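Local coordinates for coiled-coil and C2 domain-containing protein 1-like (Drosophila melanogaster, PDB 6EI6), which binds monophosphorylated phosphatidylinositols and regulates endosomal ESCRT sorting, probably by keeping the ESCRT-III subunit shrb from polymerising inappropriately, at residues A[51-56]-A[104-109]; A[120-125]-A[144-149]; A[191-196]-A[215-220]. All blocks are in the same frame, centred on the assembly; numbering follows the deposited sequence.

Contact 1. Residues A[51-56]-A[104-109]; sequences MMCKNT and RSFNIV. With SO4 (sulfate ion), chain E.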
ATOM      1  N   MET A  51      13.933   3.783  -0.424  1.00 27.17           N
ATOM      2  CA  MET A  51      12.506   3.494  -0.409  1.00 29.77           C
ATOM      3  C   MET A  51      12.211   2.160   0.252  1.00 35.49           C
ATOM      4  O   MET A  51      11.256   2.048   1.034  1.00 33.30           O
ATOM      5  CB  MET A  51      11.937   3.495  -1.827  1.00 30.91           C
ATOM      6  CG  MET A  51      10.410   3.425  -1.862  1.00 40.83           C
ATOM      7  SD  MET A  51       9.647   4.953  -1.218  1.00 45.10           S
ATOM      8  CE  MET A  51      10.178   6.109  -2.458  1.00 40.25           C
ATOM      9  N   MET A  52      13.005   1.124  -0.064  1.00 35.19           N
ATOM     10  CA  MET A  52      12.755  -0.192   0.521  1.00 30.43           C
ATOM     11  C   MET A  52      12.970  -0.165   2.028  1.00 31.01           C
ATOM     12  O   MET A  52      12.201  -0.768   2.783  1.00 33.75           O
ATOM     13  CB  MET A  52      13.646  -1.248  -0.123  1.00 32.62           C
ATOM     14  CG  MET A  52      13.123  -1.783  -1.460  1.00 40.11           C
ATOM     15  SD  MET A  52      14.064  -3.224  -2.091  1.00 48.41           S
ATOM     16  CE  MET A  52      13.922  -4.347  -0.699  1.00 36.04           C
ATOM     17  N   CYS A  53      13.999   0.543   2.482  1.00 25.56           N
ATOM     18  CA  CYS A  53      14.231   0.681   3.917  1.00 36.36           C
ATOM     19  C   CYS A  53      13.038   1.310   4.619  1.00 35.86           C
ATOM     20  O   CYS A  53      12.610   0.833   5.674  1.00 34.49           O
ATOM     21  CB  CYS A  53      15.483   1.522   4.180  1.00 35.62           C
ATOM     22  SG  CYS A  53      16.948   0.679   3.633  1.00 37.46           S
ATOM     23  N   LYS A  54      12.504   2.401   4.056  1.00 35.60           N
ATOM     24  CA  LYS A  54      11.406   3.120   4.703  1.00 35.96           C
ATOM     25  C   LYS A  54      10.127   2.290   4.698  1.00 39.66           C
ATOM     26  O   LYS A  54       9.487   2.135   5.746  1.00 42.62           O
ATOM     27  CB  LYS A  54      11.210   4.473   4.025  1.00 38.35           C
ATOM     28  CG  LYS A  54      12.359   5.373   4.344  1.00 37.66           C
ATOM     29  CD  LYS A  54      12.307   6.691   3.643  1.00 42.26           C
ATOM     30  CE  LYS A  54      13.422   7.592   4.200  1.00 45.17           C
ATOM     31  NZ  LYS A  54      13.608   8.855   3.420  1.00 54.80           N
ATOM     32  N   ASN A  55       9.773   1.709   3.538  1.00 34.86           N
ATOM     33  CA  ASN A  55       8.612   0.821   3.446  1.00 33.33           C
ATOM     34  C   ASN A  55       8.674  -0.283   4.493  1.00 39.64           C
ATOM     35  O   ASN A  55       7.710  -0.503   5.240  1.00 41.08           O
ATOM     36  CB  ASN A  55       8.510   0.192   2.048  1.00 29.64           C
ATOM     37  CG  ASN A  55       8.109   1.194   0.950  1.00 33.04           C
ATOM     38  OD1 ASN A  55       7.836   2.355   1.220  1.00 37.47           O
ATOM     39  ND2 ASN A  55       8.108   0.736  -0.302  1.00 34.91           N
ATOM     40  N   THR A  56       9.792  -1.024   4.528  1.00 42.79           N
ATOM     41  CA  THR A  56       9.923  -2.124   5.482  1.00 38.74           C
ATOM     42  C   THR A  56       9.874  -1.606   6.918  1.00 42.04           C
ATOM     43  O   THR A  56       9.187  -2.183   7.771  1.00 40.64           O
ATOM     44  CB  THR A  56      11.219  -2.899   5.217  1.00 41.48           C
ATOM     45  OG1 THR A  56      11.115  -3.577   3.968  1.00 42.50           O
ATOM     46  CG2 THR A  56      11.475  -3.951   6.305  1.00 38.14           C
ATOM     47  N   ARG A 104      21.559  -7.687   1.675  1.00 38.07           N
ATOM     48  CA  ARG A 104      20.803  -7.288   2.847  1.00 42.36           C
ATOM     49  C   ARG A 104      19.617  -8.223   2.976  1.00 45.20           C
ATOM     50  O   ARG A 104      18.934  -8.489   1.985  1.00 42.82           O
ATOM     51  CB  ARG A 104      20.316  -5.845   2.731  1.00 40.54           C
ATOM     52  CG  ARG A 104      21.409  -4.838   2.844  1.00 34.84           C
ATOM     53  CD  ARG A 104      22.054  -4.914   4.214  1.00 43.29           C
ATOM     54  NE  ARG A 104      23.105  -3.913   4.308  1.00 42.08           N
ATOM     55  CZ  ARG A 104      24.348  -4.092   3.872  1.00 38.56           C
ATOM     56  NH1 ARG A 104      24.707  -5.253   3.340  1.00 39.50           N
ATOM     57  NH2 ARG A 104      25.233  -3.110   3.987  1.00 36.22           N
ATOM     58  N   SER A 105      19.373  -8.718   4.189  1.00 43.67           N
ATOM     59  CA  SER A 105      18.236  -9.598   4.432  1.00 48.93           C
ATOM     60  C   SER A 105      17.029  -8.719   4.733  1.00 50.55           C
ATOM     61  O   SER A 105      16.909  -8.158   5.823  1.00 50.97           O
ATOM     62  CB  SER A 105      18.532 -10.553   5.581  1.00 55.91           C
ATOM     63  OG  SER A 105      19.884 -11.001   5.537  1.00 59.76           O
ATOM     64  N   PHE A 106      16.175  -8.526   3.745  1.00 45.67           N
ATOM     65  CA  PHE A 106      14.792  -8.176   4.018  1.00 47.63           C
ATOM     66  C   PHE A 106      14.040  -9.486   4.011  1.00 57.08           C
ATOM     67  O   PHE A 106      14.450 -10.449   3.348  1.00 67.66           O
ATOM     68  CB  PHE A 106      14.206  -7.228   2.974  1.00 45.10           C
ATOM     69  CG  PHE A 106      14.839  -5.854   2.961  1.00 43.95           C
ATOM     70  CD1 PHE A 106      16.213  -5.701   2.828  1.00 39.82           C
ATOM     71  CD2 PHE A 106      14.055  -4.716   3.071  1.00 40.22           C
ATOM     72  CE1 PHE A 106      16.795  -4.435   2.814  1.00 38.64           C
ATOM     73  CE2 PHE A 106      14.633  -3.438   3.060  1.00 36.42           C
ATOM     74  CZ  PHE A 106      16.002  -3.305   2.931  1.00 36.06           C
ATOM     75  N   ASN A 107      12.969  -9.559   4.773  1.00 53.29           N
ATOM     76  CA  ASN A 107      12.306 -10.852   4.733  1.00 54.94           C
ATOM     77  C   ASN A 107      10.998 -10.713   3.976  1.00 54.78           C
ATOM     78  O   ASN A 107       9.929 -10.986   4.529  1.00 53.39           O
ATOM     79  CB  ASN A 107      12.091 -11.396   6.139  1.00 54.12           C
ATOM     80  CG  ASN A 107      11.786 -12.870   6.143  1.00 56.70           C
ATOM     81  OD1 ASN A 107      11.935 -13.557   5.130  1.00 60.31           O
ATOM     82  ND2 ASN A 107      11.342 -13.367   7.279  1.00 60.03           N
ATOM     83  N   ILE A 108      11.089 -10.285   2.711  1.00 53.96           N
ATOM     84  CA  ILE A 108       9.920  -9.751   2.011  1.00 59.06           C
ATOM     85  C   ILE A 108       8.839 -10.815   1.876  1.00 59.25           C
ATOM     86  O   ILE A 108       7.640 -10.518   1.982  1.00 58.74           O
ATOM     87  CB  ILE A 108      10.321  -9.174   0.638  1.00 52.38           C
ATOM     88  CG1 ILE A 108      11.280  -8.003   0.828  1.00 47.98           C
ATOM     89  CG2 ILE A 108       9.079  -8.727  -0.159  1.00 41.60           C
ATOM     90  CD1 ILE A 108      12.313  -7.911  -0.266  1.00 50.30           C
ATOM     91  N   VAL A 109       9.244 -12.073   1.673  1.00 53.48           N
ATOM     92  CA  VAL A 109       8.288 -13.155   1.458  1.00 55.82           C
ATOM     93  C   VAL A 109       7.462 -13.485   2.704  1.00 55.31           C
ATOM     94  O   VAL A 109       6.454 -14.192   2.592  1.00 58.45           O
ATOM     95  CB  VAL A 109       9.094 -14.340   0.863  1.00 59.90           C
ATOM     96  CG1 VAL A 109       8.500 -15.705   1.178  1.00 60.62           C
ATOM     97  CG2 VAL A 109       9.220 -14.176  -0.656  1.00 55.73           C
TER
HETATM   98  S   SO4 E 903      11.165   9.740   6.559  1.00 89.30           S
HETATM   99  O1  SO4 E 903      12.384   9.117   7.091  1.00 72.46           O
HETATM  100  O2  SO4 E 903      11.513  10.545   5.380  1.00 78.58           O
HETATM  101  O3  SO4 E 903      10.165   8.717   6.201  1.00 62.82           O
HETATM  102  O4  SO4 E 903      10.607  10.629   7.584  1.00 95.10           O
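Phe106 meets Met52 through a methyl group laid over its ring, while Met52 O comes to the rim of the same ring in its plane. The methyl carbon Met52 CE sits 4.0 Å from the Phe106 ring centroid, 17° off the ring normal, as a CH-pi contact. Met52 SD is farther out above that face, 5.4 Å from the centroid, so this is also a Met-aromatic contact. The bend at chi3 (56°) turns CE out of the extended line of the chain and onto the ring. At the ring edge Thr56 OG1 lies 3.3 Å from Phe106 CD2, and the same hydroxyl gives a weak hydrogen bond to Met52 O one helical turn back.

The contact joins helix 34-62 to the loop between strands 99-102 and 119-128. Phe72 of helix 66-91 meets the Phe106 ring edge-to-face, and Trp265 also meets it.

Cys53 SG reaches Phe106 CZ at 4.2 Å. Ile108 CD1 touches Met52 CE at 3.9 Å. No hydrogen bond links the two segments. On another side of the helix, Lys54 NZ makes a weak hydrogen bond to a sulfate, probably from the crystallisation liquor, which Arg57 also binds.

Contact 2. Residues A[120-125]-A[144-149]; sequences LEIVVV and VEFPLL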
ATOM      1  N   LEU A 120      -5.677 -12.214  -0.752  1.00 54.79           N
ATOM      2  CA  LEU A 120      -5.797 -10.798  -0.453  1.00 48.73           C
ATOM      3  C   LEU A 120      -6.882 -10.627   0.595  1.00 47.19           C
ATOM      4  O   LEU A 120      -7.969 -11.197   0.461  1.00 49.95           O
ATOM      5  CB  LEU A 120      -6.127 -10.002  -1.712  1.00 49.14           C
ATOM      6  CG  LEU A 120      -6.229  -8.504  -1.472  1.00 48.26           C
ATOM      7  CD1 LEU A 120      -5.552  -7.709  -2.578  1.00 44.43           C
ATOM      8  CD2 LEU A 120      -7.689  -8.131  -1.358  1.00 52.76           C
ATOM      9  N   GLU A 121      -6.588  -9.849   1.629  1.00 44.28           N
ATOM     10  CA  GLU A 121      -7.535  -9.564   2.694  1.00 45.68           C
ATOM     11  C   GLU A 121      -7.971  -8.102   2.640  1.00 47.48           C
ATOM     12  O   GLU A 121      -7.141  -7.207   2.450  1.00 45.20           O
ATOM     13  CB  GLU A 121      -6.925  -9.872   4.060  1.00 47.29           C
ATOM     14  CG  GLU A 121      -7.896  -9.679   5.206  1.00 49.24           C
ATOM     15  CD  GLU A 121      -7.295 -10.035   6.537  1.00 58.84           C
ATOM     16  OE1 GLU A 121      -7.522 -11.180   6.999  1.00 62.34           O
ATOM     17  OE2 GLU A 121      -6.585  -9.170   7.112  1.00 60.31           O
ATOM     18  N   ILE A 122      -9.275  -7.861   2.819  1.00 49.48           N
ATOM     19  CA  ILE A 122      -9.841  -6.514   2.913  1.00 45.90           C
ATOM     20  C   ILE A 122     -10.444  -6.344   4.300  1.00 48.47           C
ATOM     21  O   ILE A 122     -11.179  -7.220   4.773  1.00 51.30           O
ATOM     22  CB  ILE A 122     -10.896  -6.258   1.827  1.00 41.97           C
ATOM     23  CG1 ILE A 122     -10.239  -6.309   0.458  1.00 43.43           C
ATOM     24  CG2 ILE A 122     -11.563  -4.910   2.037  1.00 40.01           C
ATOM     25  CD1 ILE A 122     -11.212  -6.522  -0.662  1.00 45.52           C
ATOM     26  N   VAL A 123     -10.125  -5.231   4.957  1.00 43.24           N
ATOM     27  CA  VAL A 123     -10.621  -4.933   6.293  1.00 42.09           C
ATOM     28  C   VAL A 123     -11.387  -3.624   6.222  1.00 49.72           C
ATOM     29  O   VAL A 123     -10.810  -2.581   5.884  1.00 49.19           O
ATOM     30  CB  VAL A 123      -9.486  -4.827   7.317  1.00 46.23           C
ATOM     31  CG1 VAL A 123     -10.059  -4.602   8.696  1.00 44.81           C
ATOM     32  CG2 VAL A 123      -8.603  -6.082   7.284  1.00 47.18           C
ATOM     33  N   VAL A 124     -12.683  -3.677   6.524  1.00 49.99           N
ATOM     34  CA  VAL A 124     -13.488  -2.475   6.692  1.00 46.64           C
ATOM     35  C   VAL A 124     -13.433  -2.139   8.178  1.00 50.02           C
ATOM     36  O   VAL A 124     -13.960  -2.878   9.010  1.00 53.24           O
ATOM     37  CB  VAL A 124     -14.928  -2.674   6.196  1.00 47.19           C
ATOM     38  CG1 VAL A 124     -15.688  -1.355   6.179  1.00 47.73           C
ATOM     39  CG2 VAL A 124     -14.939  -3.287   4.800  1.00 42.29           C
ATOM     40  N   VAL A 125     -12.782  -1.032   8.517  1.00 50.10           N
ATOM     41  CA  VAL A 125     -12.403  -0.757   9.896  1.00 55.86           C
ATOM     42  C   VAL A 125     -13.421   0.122  10.616  1.00 55.14           C
ATOM     43  O   VAL A 125     -13.737  -0.115  11.777  1.00 56.85           O
ATOM     44  CB  VAL A 125     -10.987  -0.137   9.952  1.00 53.64           C
ATOM     45  CG1 VAL A 125     -10.592   0.134  11.379  1.00 49.57           C
ATOM     46  CG2 VAL A 125      -9.980  -1.056   9.286  1.00 49.26           C
ATOM     47  N   VAL A 144     -18.476  -4.237  -0.545  1.00 50.86           N
ATOM     48  CA  VAL A 144     -17.108  -4.313  -1.040  1.00 41.49           C
ATOM     49  C   VAL A 144     -17.133  -5.020  -2.381  1.00 45.41           C
ATOM     50  O   VAL A 144     -17.737  -6.090  -2.510  1.00 53.82           O
ATOM     51  CB  VAL A 144     -16.187  -5.058  -0.061  1.00 43.48           C
ATOM     52  CG1 VAL A 144     -14.771  -5.165  -0.655  1.00 41.96           C
ATOM     53  CG2 VAL A 144     -16.185  -4.369   1.316  1.00 40.05           C
ATOM     54  N   GLU A 145     -16.482  -4.431  -3.369  1.00 44.74           N
ATOM     55  CA  GLU A 145     -16.429  -4.978  -4.714  1.00 48.11           C
ATOM     56  C   GLU A 145     -14.969  -5.052  -5.143  1.00 53.12           C
ATOM     57  O   GLU A 145     -14.305  -4.019  -5.274  1.00 48.40           O
ATOM     58  CB  GLU A 145     -17.247  -4.117  -5.671  1.00 49.59           C
ATOM     59  CG  GLU A 145     -17.219  -4.587  -7.109  1.00 58.26           C
ATOM     60  CD  GLU A 145     -18.290  -3.933  -7.929  1.00 61.34           C
ATOM     61  OE1 GLU A 145     -18.951  -3.011  -7.408  1.00 66.39           O
ATOM     62  OE2 GLU A 145     -18.468  -4.330  -9.095  1.00 69.71           O
ATOM     63  N   PHE A 146     -14.466  -6.269  -5.339  1.00 58.87           N
ATOM     64  CA  PHE A 146     -13.069  -6.515  -5.691  1.00 58.76           C
ATOM     65  C   PHE A 146     -13.001  -7.129  -7.086  1.00 61.11           C
ATOM     66  O   PHE A 146     -13.578  -8.206  -7.303  1.00 67.41           O
ATOM     67  CB  PHE A 146     -12.411  -7.448  -4.659  1.00 60.15           C
ATOM     68  CG  PHE A 146     -10.964  -7.715  -4.940  1.00 61.85           C
ATOM     69  CD1 PHE A 146     -10.582  -8.594  -5.946  1.00 62.40           C
ATOM     70  CD2 PHE A 146      -9.982  -7.052  -4.228  1.00 61.88           C
ATOM     71  CE1 PHE A 146      -9.252  -8.805  -6.234  1.00 62.61           C
ATOM     72  CE2 PHE A 146      -8.644  -7.262  -4.511  1.00 58.88           C
ATOM     73  CZ  PHE A 146      -8.278  -8.140  -5.513  1.00 60.53           C
ATOM     74  N   PRO A 147     -12.289  -6.537  -8.043  1.00 61.78           N
ATOM     75  CA  PRO A 147     -12.321  -7.073  -9.413  1.00 66.53           C
ATOM     76  C   PRO A 147     -11.631  -8.431  -9.512  1.00 66.58           C
ATOM     77  O   PRO A 147     -10.578  -8.653  -8.912  1.00 63.94           O
ATOM     78  CB  PRO A 147     -11.584  -6.004 -10.234  1.00 60.45           C
ATOM     79  CG  PRO A 147     -10.692  -5.328  -9.272  1.00 60.82           C
ATOM     80  CD  PRO A 147     -11.349  -5.410  -7.904  1.00 60.19           C
ATOM     81  N   LEU A 148     -12.241  -9.347 -10.272  1.00 67.35           N
ATOM     82  CA  LEU A 148     -11.629 -10.653 -10.517  1.00 66.60           C
ATOM     83  C   LEU A 148     -11.403 -10.864 -12.013  1.00 70.16           C
ATOM     84  O   LEU A 148     -11.221  -9.892 -12.756  1.00 65.41           O
ATOM     85  CB  LEU A 148     -12.483 -11.777  -9.918  1.00 60.30           C
ATOM     86  CG  LEU A 148     -12.635 -11.751  -8.384  1.00 62.07           C
ATOM     87  CD1 LEU A 148     -13.452 -12.907  -7.860  1.00 61.85           C
ATOM     88  CD2 LEU A 148     -11.299 -11.719  -7.660  1.00 63.99           C
ATOM     89  N   LEU A 149     -11.413 -12.122 -12.461  1.00 76.80           N
ATOM     90  CA  LEU A 149     -11.024 -12.459 -13.832  1.00 77.59           C
ATOM     91  C   LEU A 149     -12.122 -12.127 -14.830  1.00 80.56           C
ATOM     92  O   LEU A 149     -13.304 -12.387 -14.585  1.00 80.68           O
ATOM     93  CB  LEU A 149     -10.683 -13.940 -13.957  1.00 73.64           C
ATOM     94  CG  LEU A 149      -9.430 -14.452 -13.255  1.00 74.83           C
ATOM     95  CD1 LEU A 149      -8.273 -13.457 -13.377  1.00 74.83           C
ATOM     96  CD2 LEU A 149      -9.755 -14.779 -11.798  1.00 70.59           C
TER
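Leu120 and Phe146 approach from opposite directions and form the tight end of this contact. Leu120 CD2 lies 3.4 Å from Phe146 CE2, and its other methyl, CD1, is 3.7 Å from the same CE2. Both methyls come obliquely to CE2 from the same side of the ring. With chi1 at -179°, the Phe146 ring swings out opposite its own backbone N and reaches toward strand 119-128.

Next, Ile122 CD1 sits 3.8 Å from Phe146 CD2 and equally near Val144 CG1. Packing thins toward Val124, where a single methyl pair remains, Val124 CG2 to Val144 CG2 at 3.9 Å. No hydrogen bond crosses the contact, and all five touching residues are buried. Glu145, which points away from strand 119-128, is partly exposed. Cutting Phe146 back to an alanine is likely to leave Leu120 CD2 and Ile122 CD1 without their shared partner and to open a gap between the strands.

The segments belong to the two facing sheets of the C2 beta-sandwich, and here only apolar side chains meet. This C2 domain, in the C-terminal part of the protein, mediates binding to monophosphorylated phosphatidylinositols. Strand 119-128 lies between strands 171-176 and 241-249 in one sheet; strand 140-145 lies between 155-157 and 192-199 in the other. Phe195 and Val193 of strand 192-199 extend the apolar layer, and Phe188 of helix 182-190 packs on Leu120.

Contact 3. Residues A[191-196]-A[215-220]; sequences HGVKFE and VKLQPL. With SO4 (sulfate ion), chain C.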
ATOM      1  N   HIS A 191      -6.211  -0.921 -11.228  1.00 55.81           N
ATOM      2  CA  HIS A 191      -7.596  -0.963 -10.766  1.00 53.68           C
ATOM      3  C   HIS A 191      -7.633  -0.912  -9.243  1.00 51.81           C
ATOM      4  O   HIS A 191      -6.602  -0.777  -8.577  1.00 51.28           O
ATOM      5  CB  HIS A 191      -8.295  -2.204 -11.337  1.00 53.70           C
ATOM      6  CG  HIS A 191      -8.369  -2.205 -12.839  1.00 62.32           C
ATOM      7  ND1 HIS A 191      -8.875  -1.145 -13.566  1.00 66.90           N
ATOM      8  CD2 HIS A 191      -7.989  -3.133 -13.749  1.00 64.56           C
ATOM      9  CE1 HIS A 191      -8.809  -1.423 -14.858  1.00 65.68           C
ATOM     10  NE2 HIS A 191      -8.278  -2.625 -14.995  1.00 67.60           N
ATOM     11  N   GLY A 192      -8.840  -1.004  -8.690  1.00 50.29           N
ATOM     12  CA  GLY A 192      -9.021  -0.774  -7.276  1.00 39.73           C
ATOM     13  C   GLY A 192     -10.185  -1.557  -6.708  1.00 46.31           C
ATOM     14  O   GLY A 192     -10.869  -2.308  -7.407  1.00 48.43           O
ATOM     15  N   VAL A 193     -10.388  -1.371  -5.403  1.00 42.13           N
ATOM     16  CA  VAL A 193     -11.478  -1.956  -4.632  1.00 42.09           C
ATOM     17  C   VAL A 193     -12.493  -0.858  -4.330  1.00 47.13           C
ATOM     18  O   VAL A 193     -12.111   0.231  -3.887  1.00 43.95           O
ATOM     19  CB  VAL A 193     -10.942  -2.556  -3.323  1.00 47.19           C
ATOM     20  CG1 VAL A 193     -12.039  -3.260  -2.571  1.00 46.64           C
ATOM     21  CG2 VAL A 193      -9.777  -3.480  -3.618  1.00 49.42           C
ATOM     22  N   LYS A 194     -13.781  -1.150  -4.536  1.00 47.70           N
ATOM     23  CA  LYS A 194     -14.858  -0.180  -4.360  1.00 46.90           C
ATOM     24  C   LYS A 194     -15.591  -0.443  -3.047  1.00 45.45           C
ATOM     25  O   LYS A 194     -15.995  -1.576  -2.777  1.00 45.12           O
ATOM     26  CB  LYS A 194     -15.830  -0.248  -5.546  1.00 50.17           C
ATOM     27  CG  LYS A 194     -16.980   0.801  -5.534  1.00 56.80           C
ATOM     28  CD  LYS A 194     -18.108   0.468  -6.563  1.00 59.02           C
ATOM     29  CE  LYS A 194     -17.856   1.093  -7.934  1.00 60.92           C
ATOM     30  NZ  LYS A 194     -18.753   0.529  -8.988  1.00 69.57           N
ATOM     31  N   PHE A 195     -15.756   0.599  -2.229  1.00 43.79           N
ATOM     32  CA  PHE A 195     -16.503   0.520  -0.975  1.00 40.35           C
ATOM     33  C   PHE A 195     -17.727   1.418  -1.076  1.00 45.86           C
ATOM     34  O   PHE A 195     -17.588   2.633  -1.237  1.00 50.70           O
ATOM     35  CB  PHE A 195     -15.653   0.959   0.217  1.00 40.49           C
ATOM     36  CG  PHE A 195     -14.460   0.106   0.450  1.00 46.57           C
ATOM     37  CD1 PHE A 195     -13.280   0.327  -0.256  1.00 41.91           C
ATOM     38  CD2 PHE A 195     -14.511  -0.933   1.364  1.00 43.17           C
ATOM     39  CE1 PHE A 195     -12.189  -0.476  -0.065  1.00 42.93           C
ATOM     40  CE2 PHE A 195     -13.412  -1.734   1.575  1.00 44.08           C
ATOM     41  CZ  PHE A 195     -12.242  -1.503   0.853  1.00 46.81           C
ATOM     42  N   GLU A 196     -18.918   0.846  -0.938  1.00 49.10           N
ATOM     43  CA  GLU A 196     -20.157   1.622  -0.977  1.00 46.62           C
ATOM     44  C   GLU A 196     -20.788   1.643   0.406  1.00 42.24           C
ATOM     45  O   GLU A 196     -21.051   0.589   0.983  1.00 46.18           O
ATOM     46  CB  GLU A 196     -21.113   1.061  -2.022  1.00 40.10           C
ATOM     47  CG  GLU A 196     -20.595   1.303  -3.412  1.00 38.58           C
ATOM     48  CD  GLU A 196     -21.411   0.608  -4.473  1.00 51.14           C
ATOM     49  OE1 GLU A 196     -22.353  -0.113  -4.102  1.00 54.48           O
ATOM     50  OE2 GLU A 196     -21.111   0.777  -5.678  1.00 62.48           O
ATOM     51  N   VAL A 215     -10.301   2.600  -3.674  1.00 43.04           N
ATOM     52  CA  VAL A 215      -8.903   2.488  -3.256  1.00 45.43           C
ATOM     53  C   VAL A 215      -8.109   1.711  -4.305  1.00 41.01           C
ATOM     54  O   VAL A 215      -8.384   0.531  -4.558  1.00 39.41           O
ATOM     55  CB  VAL A 215      -8.796   1.821  -1.882  1.00 48.47           C
ATOM     56  CG1 VAL A 215      -7.336   1.689  -1.482  1.00 43.73           C
ATOM     57  CG2 VAL A 215      -9.599   2.629  -0.869  1.00 42.62           C
ATOM     58  N   LYS A 216      -7.132   2.377  -4.922  1.00 43.04           N
ATOM     59  CA  LYS A 216      -6.279   1.737  -5.921  1.00 43.35           C
ATOM     60  C   LYS A 216      -5.411   0.652  -5.284  1.00 44.06           C
ATOM     61  O   LYS A 216      -4.876   0.823  -4.183  1.00 42.24           O
ATOM     62  CB  LYS A 216      -5.378   2.770  -6.601  1.00 41.88           C
ATOM     63  CG  LYS A 216      -6.109   3.775  -7.439  1.00 41.39           C
ATOM     64  CD  LYS A 216      -6.910   3.066  -8.507  1.00 47.65           C
ATOM     65  CE  LYS A 216      -6.792   3.792  -9.819  1.00 52.71           C
ATOM     66  NZ  LYS A 216      -7.510   3.028 -10.875  1.00 65.31           N
ATOM     67  N   LEU A 217      -5.247  -0.461  -5.992  1.00 40.62           N
ATOM     68  CA  LEU A 217      -4.481  -1.577  -5.454  1.00 47.09           C
ATOM     69  C   LEU A 217      -2.970  -1.439  -5.665  1.00 44.58           C
ATOM     70  O   LEU A 217      -2.202  -2.184  -5.041  1.00 39.08           O
ATOM     71  CB  LEU A 217      -4.987  -2.886  -6.079  1.00 43.79           C
ATOM     72  CG  LEU A 217      -6.313  -3.407  -5.516  1.00 43.13           C
ATOM     73  CD1 LEU A 217      -6.861  -4.550  -6.348  1.00 43.36           C
ATOM     74  CD2 LEU A 217      -6.146  -3.831  -4.054  1.00 37.84           C
ATOM     75  N   GLN A 218      -2.527  -0.495  -6.495  1.00 42.31           N
ATOM     76  CA  GLN A 218      -1.148  -0.531  -6.968  1.00 45.47           C
ATOM     77  C   GLN A 218      -0.078  -0.376  -5.883  1.00 41.72           C
ATOM     78  O   GLN A 218       1.010  -0.938  -6.082  1.00 40.62           O
ATOM     79  CB  GLN A 218      -0.964   0.502  -8.098  1.00 46.46           C
ATOM     80  CG  GLN A 218      -0.416   1.837  -7.665  1.00 54.19           C
ATOM     81  CD  GLN A 218       1.095   1.863  -7.571  1.00 54.94           C
ATOM     82  OE1 GLN A 218       1.783   1.240  -8.386  1.00 56.63           O
ATOM     83  NE2 GLN A 218       1.620   2.569  -6.562  1.00 49.67           N
ATOM     84  N   PRO A 219      -0.288   0.327  -4.750  1.00 42.36           N
ATOM     85  CA  PRO A 219       0.715   0.255  -3.671  1.00 34.84           C
ATOM     86  C   PRO A 219       1.094  -1.157  -3.266  1.00 39.73           C
ATOM     87  O   PRO A 219       2.186  -1.353  -2.717  1.00 40.75           O
ATOM     88  CB  PRO A 219       0.036   0.992  -2.510  1.00 34.09           C
ATOM     89  CG  PRO A 219      -0.798   2.014  -3.168  1.00 37.92           C
ATOM     90  CD  PRO A 219      -1.323   1.341  -4.439  1.00 41.86           C
ATOM     91  N   LEU A 220       0.217  -2.144  -3.474  1.00 37.42           N
ATOM     92  CA  LEU A 220       0.521  -3.513  -3.085  1.00 38.74           C
ATOM     93  C   LEU A 220       1.537  -4.171  -4.018  1.00 40.90           C
ATOM     94  O   LEU A 220       1.961  -5.308  -3.754  1.00 39.50           O
ATOM     95  CB  LEU A 220      -0.766  -4.347  -3.007  1.00 34.37           C
ATOM     96  CG  LEU A 220      -1.653  -3.858  -1.853  1.00 38.65           C
ATOM     97  CD1 LEU A 220      -2.931  -4.642  -1.782  1.00 40.09           C
ATOM     98  CD2 LEU A 220      -0.957  -3.870  -0.499  1.00 40.95           C
TER
HETATM   99  S   SO4 C 901     -11.081   0.840 -11.125  1.00 87.64           S
HETATM  100  O1  SO4 C 901     -11.203  -0.579 -10.749  1.00 74.54           O
HETATM  101  O2  SO4 C 901     -10.499   0.977 -12.471  1.00 74.90           O
HETATM  102  O3  SO4 C 901     -10.229   1.530 -10.140  1.00 70.10           O
HETATM  103  O4  SO4 C 901     -12.425   1.433 -11.148  1.00 94.68           O
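His191 O takes a nearly straight hydrogen bond from Leu217 N, at 2.9 Å and 174°, with the donor in the carbonyl plane. Val193 and Val215 then form an antiparallel hydrogen-bonded pair. Val193 N gives to Val215 O at 2.9 Å, and Val215 N returns a bond to Val193 O. Between these bonded positions Gly192 and Lys216 are a non-hydrogen-bonded pair whose CA atoms are 4.0 Å apart. A CB on Gly192 would probably come too close to Val215 O.

Leu217 can be followed outward. Its CB lies 3.6 Å from His191 O, beside the backbone bond. CG is about equally near His191 O and Val193 CG2. Of the two tips, CD2 comes closer to Val193 CG2, at 3.7 Å, and CD1 touches the same methyl. Helix 182-190 also meets this leucine, through Ile187 and Phe188. The two segments belong to the beta hairpin of strands 192-199 and 208-216 in the C2 domain.

A sulfate, probably from the crystallisation liquor, sits where this pairing begins. His191 ND1 gives a hydrogen bond of 2.9 Å to O2, which lies at the ring edge in its plane. Gly192 N gives to O1, and Lys216 NZ to O3 at 3.2 Å while also bonding Arg190 O. A main-chain N-H, an imidazole and an ammonium group thus meet one anion, consistent with a spot that favours negative charge.

In the fold
From the N terminus, helix 34-62 runs out and helix 66-91 follows it. Contact 1 closes this long loop by bringing residues 104-109 back against the first helix. Contact 2 follows within the C2 domain, returning residues 144-149 to strand 119-128 from the facing sheet. Contact 3 closes the hairpin of strands 192-199 and 208-216. The three are in series; none nests in or crosses another. Contacts 2 and 3 have centres about 8 Å apart and touch, since strands 140-145 and 192-199 are neighbours in one sheet. Contact 1 stands apart, its centre about 25 Å from that of contact 2, and ties the helical part to the stretch leading into the sandwich.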